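Local coordinates for protein tripeptidase (Staphylococcus aureus subsp. aureus, PDB 3RZA) that probably hydrolyses tripeptides as a metal-dependent peptidase of the M20 family, with zinc and calcium ions bound, at residues L138-V143 with S382-I387; A189-T194 with I374-L379; A229-R234 with T286-T291. All coordinates share one frame; numbering follows the deposited sequence.

Interaction 1: residues L138-V143 with S382-I387; sequences LEVLQV and SQVLEI
V140 is the bump of this helix-helix contact, and the hollow it fills lies on the surface of the other helix, between the side chains of V384 and L385. Its methyl CG2 goes in deepest: it stands 3.7 Å from L385 N and 4.0 Å from V384 CB, and at the same distance from L385 CB, so that it rests on backbone as well as on side-chain carbon. The other methyl, CG1, sits beside it, 4.1 Å from L385 CA. The CA atoms of V140 and L385 are 5.8 Å apart, and the axes of 138-143 and 382-387 come within 9.2 Å. V384 forms one wall of the hollow, its CB and its methyl CG1 both lying against V140 CG2. One turn further along 138-143, V143 provides a second, shallower meeting point. L385 sends CG away from its own backbone N (chi1 177°), and its branch CD2 thereby reaches across to V143 CG1 at 4.0 Å, the two side chains meeting at about a right angle. The helices cross at -52°, a value close to that of the common ridges-into-grooves class of helix packing. Helix 128-147 carries the metal ligand D129 in its first turn, and helix 374-393 is the last helix of the chain; the contact joins them within the metal-binding part of the fold. Polar groups are turned to other partners: E139 forms a salt bridge with R25, while Q383 and E386 hydrogen-bond to S326 and N329 of helix 318-329. With all four touching residues buried and no hydrogen bond between the segments, the pairing rests on the fit of branched aliphatic side chains and their removal from water.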
ATOM      1  N   LEU A 138     -38.568  13.269  17.504  1.00 18.65           N
ATOM      2  CA  LEU A 138     -38.807  14.030  18.750  1.00 20.07           C
ATOM      3  C   LEU A 138     -39.915  15.074  18.574  1.00 19.51           C
ATOM      4  O   LEU A 138     -40.794  15.190  19.419  1.00 18.04           O
ATOM      5  CB  LEU A 138     -37.509  14.685  19.253  1.00 19.58           C
ATOM      6  CG  LEU A 138     -36.427  13.684  19.715  1.00 20.44           C
ATOM      7  CD1 LEU A 138     -35.038  14.318  19.758  1.00 20.27           C
ATOM      8  CD2 LEU A 138     -36.770  13.112  21.045  1.00 17.51           C
ATOM      9  N   GLU A 139     -39.873  15.802  17.460  1.00 18.10           N
ATOM     10  CA  GLU A 139     -40.907  16.768  17.123  1.00 18.12           C
ATOM     11  C   GLU A 139     -42.281  16.112  16.994  1.00 18.24           C
ATOM     12  O   GLU A 139     -43.247  16.620  17.542  1.00 23.20           O
ATOM     13  CB  GLU A 139     -40.552  17.499  15.806  1.00 18.49           C
ATOM     14  CG  GLU A 139     -41.638  18.456  15.259  1.00 22.96           C
ATOM     15  CD  GLU A 139     -41.993  19.582  16.229  1.00 23.40           C
ATOM     16  OE1 GLU A 139     -41.120  20.000  17.034  1.00 23.37           O
ATOM     17  OE2 GLU A 139     -43.140  20.063  16.177  1.00 21.34           O
ATOM     18  N   VAL A 140     -42.366  15.014  16.254  1.00 19.42           N
ATOM     19  CA  VAL A 140     -43.644  14.286  16.097  1.00 21.29           C
ATOM     20  C   VAL A 140     -44.234  13.862  17.452  1.00 22.09           C
ATOM     21  O   VAL A 140     -45.436  14.058  17.693  1.00 22.76           O
ATOM     22  CB  VAL A 140     -43.510  13.050  15.128  1.00 21.00           C
ATOM     23  CG1 VAL A 140     -44.714  12.095  15.254  1.00 22.02           C
ATOM     24  CG2 VAL A 140     -43.375  13.521  13.711  1.00 18.40           C
ATOM     25  N   LEU A 141     -43.382  13.343  18.343  1.00 21.60           N
ATOM     26  CA  LEU A 141     -43.825  12.957  19.696  1.00 21.96           C
ATOM     27  C   LEU A 141     -44.373  14.150  20.450  1.00 21.46           C
ATOM     28  O   LEU A 141     -45.430  14.040  21.077  1.00 21.94           O
ATOM     29  CB  LEU A 141     -42.694  12.289  20.510  1.00 21.76           C
ATOM     30  CG  LEU A 141     -42.438  10.821  20.187  1.00 23.67           C
ATOM     31  CD1 LEU A 141     -41.123  10.364  20.780  1.00 23.49           C
ATOM     32  CD2 LEU A 141     -43.618   9.913  20.676  1.00 24.26           C
ATOM     33  N   GLN A 142     -43.684  15.290  20.333  1.00 21.44           N
ATOM     34  CA  GLN A 142     -44.120  16.522  20.995  0.50 22.27           C
ATOM     35  C   GLN A 142     -45.450  17.054  20.433  1.00 22.34           C
ATOM     36  O   GLN A 142     -46.256  17.541  21.184  1.00 22.93           O
ATOM     37  CB  GLN A 142     -43.029  17.605  20.940  0.50 22.99           C
ATOM     38  CG  GLN A 142     -43.242  18.728  21.952  0.50 24.79           C
ATOM     39  CD  GLN A 142     -41.933  19.379  22.422  0.50 24.81           C
ATOM     40  OE1 GLN A 142     -40.837  18.911  22.109  0.50 27.86           O
ATOM     41  NE2 GLN A 142     -42.057  20.468  23.166  0.50 24.73           N
ATOM     42  N   VAL A 143     -45.673  16.936  19.111  1.00 23.11           N
ATOM     43  CA  VAL A 143     -46.981  17.295  18.490  1.00 21.41           C
ATOM     44  C   VAL A 143     -48.112  16.356  18.943  1.00 24.02           C
ATOM     45  O   VAL A 143     -49.222  16.799  19.210  1.00 25.49           O
ATOM     46  CB  VAL A 143     -46.906  17.293  16.923  1.00 20.44           C
ATOM     47  CG1 VAL A 143     -48.303  17.453  16.286  1.00 21.15           C
ATOM     48  CG2 VAL A 143     -45.983  18.387  16.425  1.00 20.23           C
ATOM     49  N   SER A 382     -43.526  15.937   9.093  1.00 16.60           N
ATOM     50  CA  SER A 382     -44.945  15.846   8.677  1.00 18.04           C
ATOM     51  C   SER A 382     -45.309  14.443   8.167  1.00 18.58           C
ATOM     52  O   SER A 382     -46.401  13.957   8.466  1.00 14.64           O
ATOM     53  CB  SER A 382     -45.259  16.894   7.621  1.00 17.82           C
ATOM     54  OG  SER A 382     -45.015  18.177   8.157  1.00 21.95           O
ATOM     55  N   GLN A 383     -44.372  13.786   7.449  1.00 18.38           N
ATOM     56  CA  GLN A 383     -44.603  12.429   6.935  1.00 16.28           C
ATOM     57  C   GLN A 383     -44.664  11.386   8.046  1.00 15.93           C
ATOM     58  O   GLN A 383     -45.556  10.574   8.050  1.00 18.41           O
ATOM     59  CB  GLN A 383     -43.545  12.004   5.928  1.00 15.83           C
ATOM     60  CG  GLN A 383     -43.995  10.799   5.069  1.00 16.68           C
ATOM     61  CD  GLN A 383     -42.892  10.142   4.306  1.00 17.19           C
ATOM     62  OE1 GLN A 383     -41.699  10.473   4.459  1.00 13.76           O
ATOM     63  NE2 GLN A 383     -43.275   9.174   3.463  1.00 17.49           N
ATOM     64  N   VAL A 384     -43.707  11.405   8.964  1.00 16.84           N
ATOM     65  CA  VAL A 384     -43.741  10.493  10.120  1.00 16.06           C
ATOM     66  C   VAL A 384     -45.064  10.660  10.917  1.00 18.31           C
ATOM     67  O   VAL A 384     -45.678   9.649  11.312  1.00 18.76           O
ATOM     68  CB  VAL A 384     -42.547  10.690  11.069  1.00 16.66           C
ATOM     69  CG1 VAL A 384     -42.661   9.755  12.270  1.00 16.31           C
ATOM     70  CG2 VAL A 384     -41.193  10.473  10.335  1.00 16.55           C
ATOM     71  N   LEU A 385     -45.507  11.915  11.116  1.00 15.66           N
ATOM     72  CA  LEU A 385     -46.791  12.177  11.769  1.00 18.14           C
ATOM     73  C   LEU A 385     -47.978  11.571  10.972  1.00 18.15           C
ATOM     74  O   LEU A 385     -48.894  11.004  11.561  1.00 18.28           O
ATOM     75  CB  LEU A 385     -47.013  13.687  11.984  1.00 18.03           C
ATOM     76  CG  LEU A 385     -48.374  14.081  12.596  1.00 19.97           C
ATOM     77  CD1 LEU A 385     -48.578  13.359  13.949  1.00 23.30           C
ATOM     78  CD2 LEU A 385     -48.473  15.569  12.741  1.00 16.15           C
ATOM     79  N   GLU A 386     -47.950  11.728   9.647  1.00 25.67           N
ATOM     80  CA  GLU A 386     -49.011  11.235   8.786  1.00 24.46           C
ATOM     81  C   GLU A 386     -49.081   9.708   8.807  1.00 22.07           C
ATOM     82  O   GLU A 386     -50.175   9.148   8.863  1.00 23.49           O
ATOM     83  CB  GLU A 386     -48.801  11.746   7.367  1.00 25.74           C
ATOM     84  CG  GLU A 386     -49.956  11.544   6.432  1.00 32.27           C
ATOM     85  CD  GLU A 386     -51.215  12.310   6.816  1.00 35.91           C
ATOM     86  OE1 GLU A 386     -51.131  13.348   7.509  1.00 43.47           O
ATOM     87  OE2 GLU A 386     -52.293  11.863   6.408  1.00 42.42           O
ATOM     88  N   ILE A 387     -47.917   9.053   8.805  1.00 19.67           N
ATOM     89  CA  ILE A 387     -47.825   7.574   8.907  1.00 18.94           C
ATOM     90  C   ILE A 387     -48.446   7.043  10.203  1.00 19.14           C
ATOM     91  O   ILE A 387     -49.181   6.063  10.172  1.00 22.39           O
ATOM     92  CB  ILE A 387     -46.335   7.080   8.794  1.00 17.38           C
ATOM     93  CG1 ILE A 387     -45.837   7.235   7.360  1.00 17.97           C
ATOM     94  CG2 ILE A 387     -46.191   5.618   9.285  1.00 14.38           C
ATOM     95  CD1 ILE A 387     -44.350   7.011   7.175  1.00 17.40           C
TER

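Interaction 2: residues A189-T194 with I374-L379; sequences ADVGTT and IKSLNL
V191 straddles one turn of helix 374-393, one methyl meeting S376 and the other L379. CG2 of V191 comes down on the serine, 3.5 Å from S376 O and 3.8 Å from S376 CB. CG1 of V191 lies over the leucine, 3.9 Å from L379 C and 4.0 Å from L379 CB. With the first methyl set opposite the backbone N (chi1 -177°), the fork of the valine opens across this three-residue step of the helix. S376 therefore contributes its CB and its main chain to the contact. L379 presents the root of its side chain, and its side chain and that of V191 also share a neighbour, L332. The valine is put in place by a type II beta turn from D190 to T193, closed by a bond from T193 N to D190 O of 3.0 Å. V191 occupies the second position of the turn, where it projects toward the helix. G192 follows with a positive phi of 95°, a conformation that favours glycine at this place in a type II turn. The loop connects strand 186-187, which contains the zinc ligand D186, to the long strand 194-209. The helical partner is the first turn and a half of helix 374-393, entered directly from strand 371-373 and not far in sequence from the calcium ligand H366. On the exposed part of the same helical turn, K375 NZ is hydrogen-bonded to a tetraethylene glycol that probably came from the crystallisation liquor. No hydrogen bond links the two segments, and the touching residues are only partly buried; one valine pressed on helix backbone and CB atoms therefore makes a small, essentially van der Waals attachment of the turn to the helix.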
ATOM      1  N   ALA A 189     -32.499   9.395  -0.187  1.00 21.02           N
ATOM      2  CA  ALA A 189     -33.516   9.562  -1.212  1.00 19.03           C
ATOM      3  C   ALA A 189     -34.382  10.745  -0.796  1.00 18.20           C
ATOM      4  O   ALA A 189     -34.382  11.147   0.357  1.00 17.66           O
ATOM      5  CB  ALA A 189     -34.377   8.278  -1.374  1.00 18.28           C
ATOM      6  N   ASP A 190     -35.089  11.309  -1.755  1.00 17.86           N
ATOM      7  CA  ASP A 190     -35.981  12.431  -1.494  1.00 18.91           C
ATOM      8  C   ASP A 190     -37.044  12.024  -0.451  1.00 18.67           C
ATOM      9  O   ASP A 190     -37.479  10.845  -0.407  1.00 17.60           O
ATOM     10  CB  ASP A 190     -36.694  12.870  -2.784  1.00 19.31           C
ATOM     11  CG  ASP A 190     -35.732  13.372  -3.891  1.00 22.17           C
ATOM     12  OD1 ASP A 190     -34.532  13.655  -3.633  1.00 22.87           O
ATOM     13  OD2 ASP A 190     -36.205  13.464  -5.039  1.00 22.29           O
ATOM     14  N   VAL A 191     -37.477  12.982   0.368  1.00 17.63           N
ATOM     15  CA  VAL A 191     -38.606  12.729   1.278  1.00 16.32           C
ATOM     16  C   VAL A 191     -39.880  12.376   0.454  1.00 16.60           C
ATOM     17  O   VAL A 191     -40.185  13.038  -0.551  1.00 19.01           O
ATOM     18  CB  VAL A 191     -38.870  13.900   2.241  1.00 18.21           C
ATOM     19  CG1 VAL A 191     -40.005  13.562   3.225  1.00 11.88           C
ATOM     20  CG2 VAL A 191     -37.581  14.259   3.025  1.00 15.95           C
ATOM     21  N   GLY A 192     -40.541  11.274   0.839  1.00 14.58           N
ATOM     22  CA  GLY A 192     -41.690  10.724   0.112  1.00 14.44           C
ATOM     23  C   GLY A 192     -41.304   9.619  -0.874  1.00 16.40           C
ATOM     24  O   GLY A 192     -42.172   9.063  -1.547  1.00 17.13           O
ATOM     25  N   THR A 193     -40.002   9.318  -0.974  1.00 15.94           N
ATOM     26  CA  THR A 193     -39.507   8.098  -1.623  1.00 17.45           C
ATOM     27  C   THR A 193     -39.200   7.051  -0.561  1.00 16.48           C
ATOM     28  O   THR A 193     -38.653   7.384   0.491  1.00 15.49           O
ATOM     29  CB  THR A 193     -38.259   8.409  -2.461  1.00 17.27           C
ATOM     30  OG1 THR A 193     -38.640   9.343  -3.482  1.00 17.24           O
ATOM     31  CG2 THR A 193     -37.678   7.138  -3.102  1.00 17.26           C
ATOM     32  N   THR A 194     -39.588   5.793  -0.833  1.00 17.24           N
ATOM     33  CA  THR A 194     -39.448   4.672   0.121  1.00 14.78           C
ATOM     34  C   THR A 194     -38.564   3.610  -0.514  1.00 16.98           C
ATOM     35  O   THR A 194     -38.832   3.174  -1.621  1.00 16.02           O
ATOM     36  CB  THR A 194     -40.840   4.036   0.443  1.00 15.93           C
ATOM     37  OG1 THR A 194     -41.728   5.058   0.873  1.00 18.83           O
ATOM     38  CG2 THR A 194     -40.739   2.976   1.531  1.00 10.46           C
ATOM     39  N   ILE A 374     -34.024  22.508   4.730  1.00 19.29           N
ATOM     40  CA  ILE A 374     -35.024  22.794   5.774  1.00 19.97           C
ATOM     41  C   ILE A 374     -36.409  22.295   5.321  1.00 18.05           C
ATOM     42  O   ILE A 374     -37.130  21.707   6.108  1.00 16.89           O
ATOM     43  CB  ILE A 374     -35.081  24.334   6.147  1.00 21.82           C
ATOM     44  CG1 ILE A 374     -33.782  24.808   6.815  1.00 21.90           C
ATOM     45  CG2 ILE A 374     -36.257  24.653   7.083  1.00 18.62           C
ATOM     46  CD1 ILE A 374     -33.550  26.378   6.689  1.00 22.49           C
ATOM     47  N   LYS A 375     -36.745  22.490   4.043  1.00 18.63           N
ATOM     48  CA  LYS A 375     -38.037  22.027   3.512  1.00 19.11           C
ATOM     49  C   LYS A 375     -38.185  20.491   3.650  1.00 17.84           C
ATOM     50  O   LYS A 375     -39.266  20.002   3.986  1.00 17.40           O
ATOM     51  CB  LYS A 375     -38.233  22.471   2.056  1.00 19.21           C
ATOM     52  CG  LYS A 375     -39.587  22.053   1.428  1.00 19.86           C
ATOM     53  CD  LYS A 375     -39.755  22.622   0.058  1.00 20.51           C
ATOM     54  CE  LYS A 375     -41.086  22.237  -0.520  1.00 23.99           C
ATOM     55  NZ  LYS A 375     -41.225  22.740  -1.926  1.00 26.60           N
ATOM     56  N   SER A 376     -37.100  19.759   3.435  1.00 17.67           N
ATOM     57  CA  SER A 376     -37.102  18.273   3.625  1.00 18.82           C
ATOM     58  C   SER A 376     -37.286  17.833   5.089  1.00 17.94           C
ATOM     59  O   SER A 376     -38.010  16.868   5.374  1.00 15.85           O
ATOM     60  CB  SER A 376     -35.832  17.650   3.037  1.00 17.60           C
ATOM     61  OG  SER A 376     -35.807  17.808   1.628  1.00 19.68           O
ATOM     62  N   LEU A 377     -36.647  18.560   6.006  1.00 17.30           N
ATOM     63  CA  LEU A 377     -36.797  18.297   7.421  1.00 17.81           C
ATOM     64  C   LEU A 377     -38.253  18.487   7.853  1.00 15.88           C
ATOM     65  O   LEU A 377     -38.780  17.662   8.553  1.00 15.51           O
ATOM     66  CB  LEU A 377     -35.875  19.211   8.229  1.00 17.99           C
ATOM     67  CG  LEU A 377     -35.792  19.046   9.735  1.00 15.74           C
ATOM     68  CD1 LEU A 377     -35.111  17.742  10.111  1.00 15.65           C
ATOM     69  CD2 LEU A 377     -35.047  20.250  10.318  1.00 17.60           C
ATOM     70  N   ASN A 378     -38.861  19.587   7.424  1.00 16.38           N
ATOM     71  CA  ASN A 378     -40.300  19.860   7.672  1.00 16.98           C
ATOM     72  C   ASN A 378     -41.204  18.771   7.102  1.00 17.28           C
ATOM     73  O   ASN A 378     -42.055  18.234   7.811  1.00 17.23           O
ATOM     74  CB  ASN A 378     -40.696  21.229   7.097  1.00 17.26           C
ATOM     75  CG  ASN A 378     -39.997  22.398   7.798  1.00 20.65           C
ATOM     76  OD1 ASN A 378     -39.555  22.280   8.952  1.00 20.66           O
ATOM     77  ND2 ASN A 378     -39.884  23.542   7.089  1.00 16.12           N
ATOM     78  N   LEU A 379     -40.994  18.421   5.831  1.00 18.14           N
ATOM     79  CA  LEU A 379     -41.776  17.350   5.185  1.00 18.37           C
ATOM     80  C   LEU A 379     -41.611  15.978   5.837  1.00 16.19           C
ATOM     81  O   LEU A 379     -42.585  15.219   5.890  1.00 16.25           O
ATOM     82  CB  LEU A 379     -41.456  17.248   3.661  1.00 19.42           C
ATOM     83  CG  LEU A 379     -41.975  18.396   2.776  1.00 21.45           C
ATOM     84  CD1 LEU A 379     -41.356  18.277   1.391  1.00 21.15           C
ATOM     85  CD2 LEU A 379     -43.534  18.433   2.685  1.00 22.26           C
TER

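Interaction 3: residues A229-R234 with T286-T291; sequences AKAISR and TDVFET
A231 meets the ring of F289 where the two helices come nearest, with the methyl CB of the alanine 3.6 Å from CD1 and 3.9 Å from CE1 of the ring. The methyl approaches the ring obliquely. F289 starts from its helix pointing away from 229-234, but chi1 of -78° swings the ring back toward the alanine, while residues of strands 194-209 and 299-312, among them A206 and V302, pack on it too. V288 approaches differently: its CG1 lies against the main chain, only 3.3 Å from A231 O, and 3.8 Å from R234 CB. R234 meets it through this first carbon alone; beyond, the chain runs extended and its NH1 forms a salt bridge with E295. Within 286-291, T291 OG1 bonds to D287 O at 2.7 Å, from the opposite face of that carbonyl to T291 N. The axes, 9.0 Å apart at closest, make an angle of 144°, so the helices run roughly antiparallel. Alanine's small side chain suits so near an approach. A229 and I232 of helix 224-234 pack on I232 and A229 of the second subunit. Two antiparallel helices laid on one face of a sheet, in the order strand-helix-strand-strand-helix-strand, are typical of the ferredoxin-like dimerisation (lid) domain of M20 peptidases.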
ATOM      1  N   ALA A 229      -2.883  -9.047 -10.113  1.00 16.16           N
ATOM      2  CA  ALA A 229      -3.307  -8.298 -11.307  1.00 16.88           C
ATOM      3  C   ALA A 229      -3.968  -9.191 -12.349  1.00 18.12           C
ATOM      4  O   ALA A 229      -5.020  -8.839 -12.889  1.00 15.91           O
ATOM      5  CB  ALA A 229      -2.136  -7.557 -11.929  1.00 15.20           C
ATOM      6  N   LYS A 230      -3.364 -10.342 -12.623  1.00 19.53           N
ATOM      7  CA  LYS A 230      -3.949 -11.287 -13.558  1.00 19.81           C
ATOM      8  C   LYS A 230      -5.301 -11.807 -13.058  1.00 20.53           C
ATOM      9  O   LYS A 230      -6.256 -11.834 -13.837  1.00 17.59           O
ATOM     10  CB  LYS A 230      -2.982 -12.439 -13.887  1.00 21.69           C
ATOM     11  CG  LYS A 230      -1.902 -12.028 -14.862  1.00 21.89           C
ATOM     12  CD  LYS A 230      -0.879 -13.125 -15.086  1.00 23.66           C
ATOM     13  CE  LYS A 230       0.045 -12.770 -16.249  1.00 27.93           C
ATOM     14  NZ  LYS A 230       1.008 -13.832 -16.587  1.00 30.07           N
ATOM     15  N   ALA A 231      -5.403 -12.132 -11.754  1.00 18.19           N
ATOM     16  CA  ALA A 231      -6.679 -12.598 -11.170  1.00 17.62           C
ATOM     17  C   ALA A 231      -7.815 -11.581 -11.381  1.00 19.63           C
ATOM     18  O   ALA A 231      -8.888 -11.942 -11.879  1.00 21.32           O
ATOM     19  CB  ALA A 231      -6.521 -12.916  -9.704  1.00 14.71           C
ATOM     20  N   ILE A 232      -7.517 -10.314 -11.086  1.00 20.82           N
ATOM     21  CA  ILE A 232      -8.432  -9.183 -11.283  1.00 21.37           C
ATOM     22  C   ILE A 232      -8.860  -8.996 -12.747  1.00 22.08           C
ATOM     23  O   ILE A 232     -10.051  -8.731 -13.001  1.00 24.20           O
ATOM     24  CB  ILE A 232      -7.827  -7.852 -10.754  1.00 19.13           C
ATOM     25  CG1 ILE A 232      -7.760  -7.849  -9.234  1.00 17.74           C
ATOM     26  CG2 ILE A 232      -8.640  -6.645 -11.228  1.00 18.58           C
ATOM     27  CD1 ILE A 232      -6.956  -6.623  -8.689  1.00 15.38           C
ATOM     28  N   SER A 233      -7.932  -9.178 -13.692  1.00 22.05           N
ATOM     29  CA  SER A 233      -8.259  -9.093 -15.140  0.50 23.07           C
ATOM     30  C   SER A 233      -9.170 -10.231 -15.621  1.00 22.91           C
ATOM     31  O   SER A 233      -9.935 -10.059 -16.566  1.00 21.07           O
ATOM     32  CB  SER A 233      -6.981  -9.056 -15.997  0.50 25.20           C
ATOM     33  OG  SER A 233      -7.266  -9.270 -17.381  0.50 22.34           O
ATOM     34  N   ARG A 234      -9.084 -11.398 -14.967  1.00 22.94           N
ATOM     35  CA  ARG A 234      -9.951 -12.547 -15.294  1.00 24.29           C
ATOM     36  C   ARG A 234     -11.380 -12.451 -14.725  1.00 23.46           C
ATOM     37  O   ARG A 234     -12.229 -13.207 -15.129  1.00 23.01           O
ATOM     38  CB  ARG A 234      -9.323 -13.851 -14.791  1.00 24.34           C
ATOM     39  CG  ARG A 234      -7.978 -14.163 -15.376  1.00 26.23           C
ATOM     40  CD  ARG A 234      -7.419 -15.420 -14.761  1.00 27.89           C
ATOM     41  NE  ARG A 234      -6.068 -15.715 -15.248  1.00 30.37           N
ATOM     42  CZ  ARG A 234      -5.457 -16.908 -15.190  1.00 32.70           C
ATOM     43  NH1 ARG A 234      -6.031 -17.963 -14.608  1.00 32.10           N
ATOM     44  NH2 ARG A 234      -4.232 -17.042 -15.701  1.00 31.57           N
ATOM     45  N   THR A 286     -13.503 -15.867  -5.453  1.00 19.89           N
ATOM     46  CA  THR A 286     -12.721 -16.882  -4.721  1.00 16.92           C
ATOM     47  C   THR A 286     -12.024 -17.874  -5.657  1.00 17.71           C
ATOM     48  O   THR A 286     -10.782 -18.010  -5.623  1.00 18.70           O
ATOM     49  CB  THR A 286     -13.642 -17.656  -3.757  1.00 16.88           C
ATOM     50  OG1 THR A 286     -14.275 -16.722  -2.880  1.00 16.19           O
ATOM     51  CG2 THR A 286     -12.868 -18.743  -2.956  1.00 11.95           C
ATOM     52  N   ASP A 287     -12.795 -18.509  -6.526  1.00 17.77           N
ATOM     53  CA  ASP A 287     -12.230 -19.492  -7.479  1.00 21.74           C
ATOM     54  C   ASP A 287     -11.178 -18.907  -8.414  1.00 22.73           C
ATOM     55  O   ASP A 287     -10.152 -19.553  -8.647  1.00 22.80           O
ATOM     56  CB  ASP A 287     -13.327 -20.172  -8.319  1.00 24.53           C
ATOM     57  CG  ASP A 287     -14.212 -21.128  -7.497  1.00 29.77           C
ATOM     58  OD1 ASP A 287     -13.824 -21.538  -6.386  1.00 37.17           O
ATOM     59  OD2 ASP A 287     -15.305 -21.477  -7.977  1.00 33.30           O
ATOM     60  N   VAL A 288     -11.405 -17.683  -8.902  1.00 20.63           N
ATOM     61  CA  VAL A 288     -10.446 -17.035  -9.801  1.00 18.60           C
ATOM     62  C   VAL A 288      -9.123 -16.686  -9.088  1.00 18.73           C
ATOM     63  O   VAL A 288      -8.048 -16.953  -9.628  1.00 18.07           O
ATOM     64  CB  VAL A 288     -11.062 -15.804 -10.534  1.00 17.05           C
ATOM     65  CG1 VAL A 288      -9.998 -15.008 -11.221  1.00 13.24           C
ATOM     66  CG2 VAL A 288     -12.099 -16.294 -11.575  1.00 16.41           C
ATOM     67  N   PHE A 289      -9.201 -16.156  -7.866  1.00 18.19           N
ATOM     68  CA  PHE A 289      -7.993 -15.939  -7.045  1.00 17.11           C
ATOM     69  C   PHE A 289      -7.196 -17.226  -6.791  1.00 16.93           C
ATOM     70  O   PHE A 289      -5.996 -17.269  -7.047  1.00 18.86           O
ATOM     71  CB  PHE A 289      -8.349 -15.301  -5.677  1.00 20.73           C
ATOM     72  CG  PHE A 289      -8.620 -13.819  -5.728  1.00 19.56           C
ATOM     73  CD1 PHE A 289      -7.715 -12.943  -6.327  1.00 21.30           C
ATOM     74  CD2 PHE A 289      -9.772 -13.294  -5.147  1.00 23.42           C
ATOM     75  CE1 PHE A 289      -7.946 -11.575  -6.362  1.00 23.08           C
ATOM     76  CE2 PHE A 289     -10.008 -11.917  -5.161  1.00 28.69           C
ATOM     77  CZ  PHE A 289      -9.083 -11.052  -5.787  1.00 22.11           C
ATOM     78  N   GLU A 290      -7.887 -18.267  -6.324  1.00 18.06           N
ATOM     79  CA  GLU A 290      -7.264 -19.534  -5.965  1.00 18.52           C
ATOM     80  C   GLU A 290      -6.628 -20.249  -7.166  1.00 20.97           C
ATOM     81  O   GLU A 290      -5.431 -20.596  -7.120  1.00 22.72           O
ATOM     82  CB  GLU A 290      -8.270 -20.436  -5.256  1.00 19.97           C
ATOM     83  CG  GLU A 290      -8.648 -19.896  -3.842  1.00 24.12           C
ATOM     84  CD  GLU A 290      -9.683 -20.764  -3.096  1.00 33.72           C
ATOM     85  OE1 GLU A 290     -10.399 -21.551  -3.758  1.00 36.21           O
ATOM     86  OE2 GLU A 290      -9.799 -20.635  -1.843  1.00 36.88           O
ATOM     87  N   THR A 291      -7.381 -20.362  -8.264  1.00 20.13           N
ATOM     88  CA  THR A 291      -6.897 -21.046  -9.465  1.00 21.14           C
ATOM     89  C   THR A 291      -5.807 -20.255 -10.194  1.00 19.67           C
ATOM     90  O   THR A 291      -4.878 -20.863 -10.700  1.00 19.21           O
ATOM     91  CB  THR A 291      -8.038 -21.393 -10.455  1.00 20.40           C
ATOM     92  OG1 THR A 291      -8.712 -20.198 -10.833  1.00 25.88           O
ATOM     93  CG2 THR A 291      -9.018 -22.323  -9.836  1.00 19.58           C
TER

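Followed from the N terminus, the three contacts are nested and none cross. Interaction 1 opens at 138-143 and closes at 382-387, the longest loop; interaction 2 lies inside it, from 189-194 to 374-379; interaction 3, between 229-234 and 286-291, lies inside both. Interactions 1 and 2 share helix 374-393 and touch, Q383 OE1 lying 3.7 Å from V191 CG1, so the last helix is tied both to helix 128-147 and to the loop leading into strand 194-209. That strand carries the chain out to interaction 3, whose centre is about 52 Å from that of interaction 1, on the opposite side of the chain's centre and beside the second subunit.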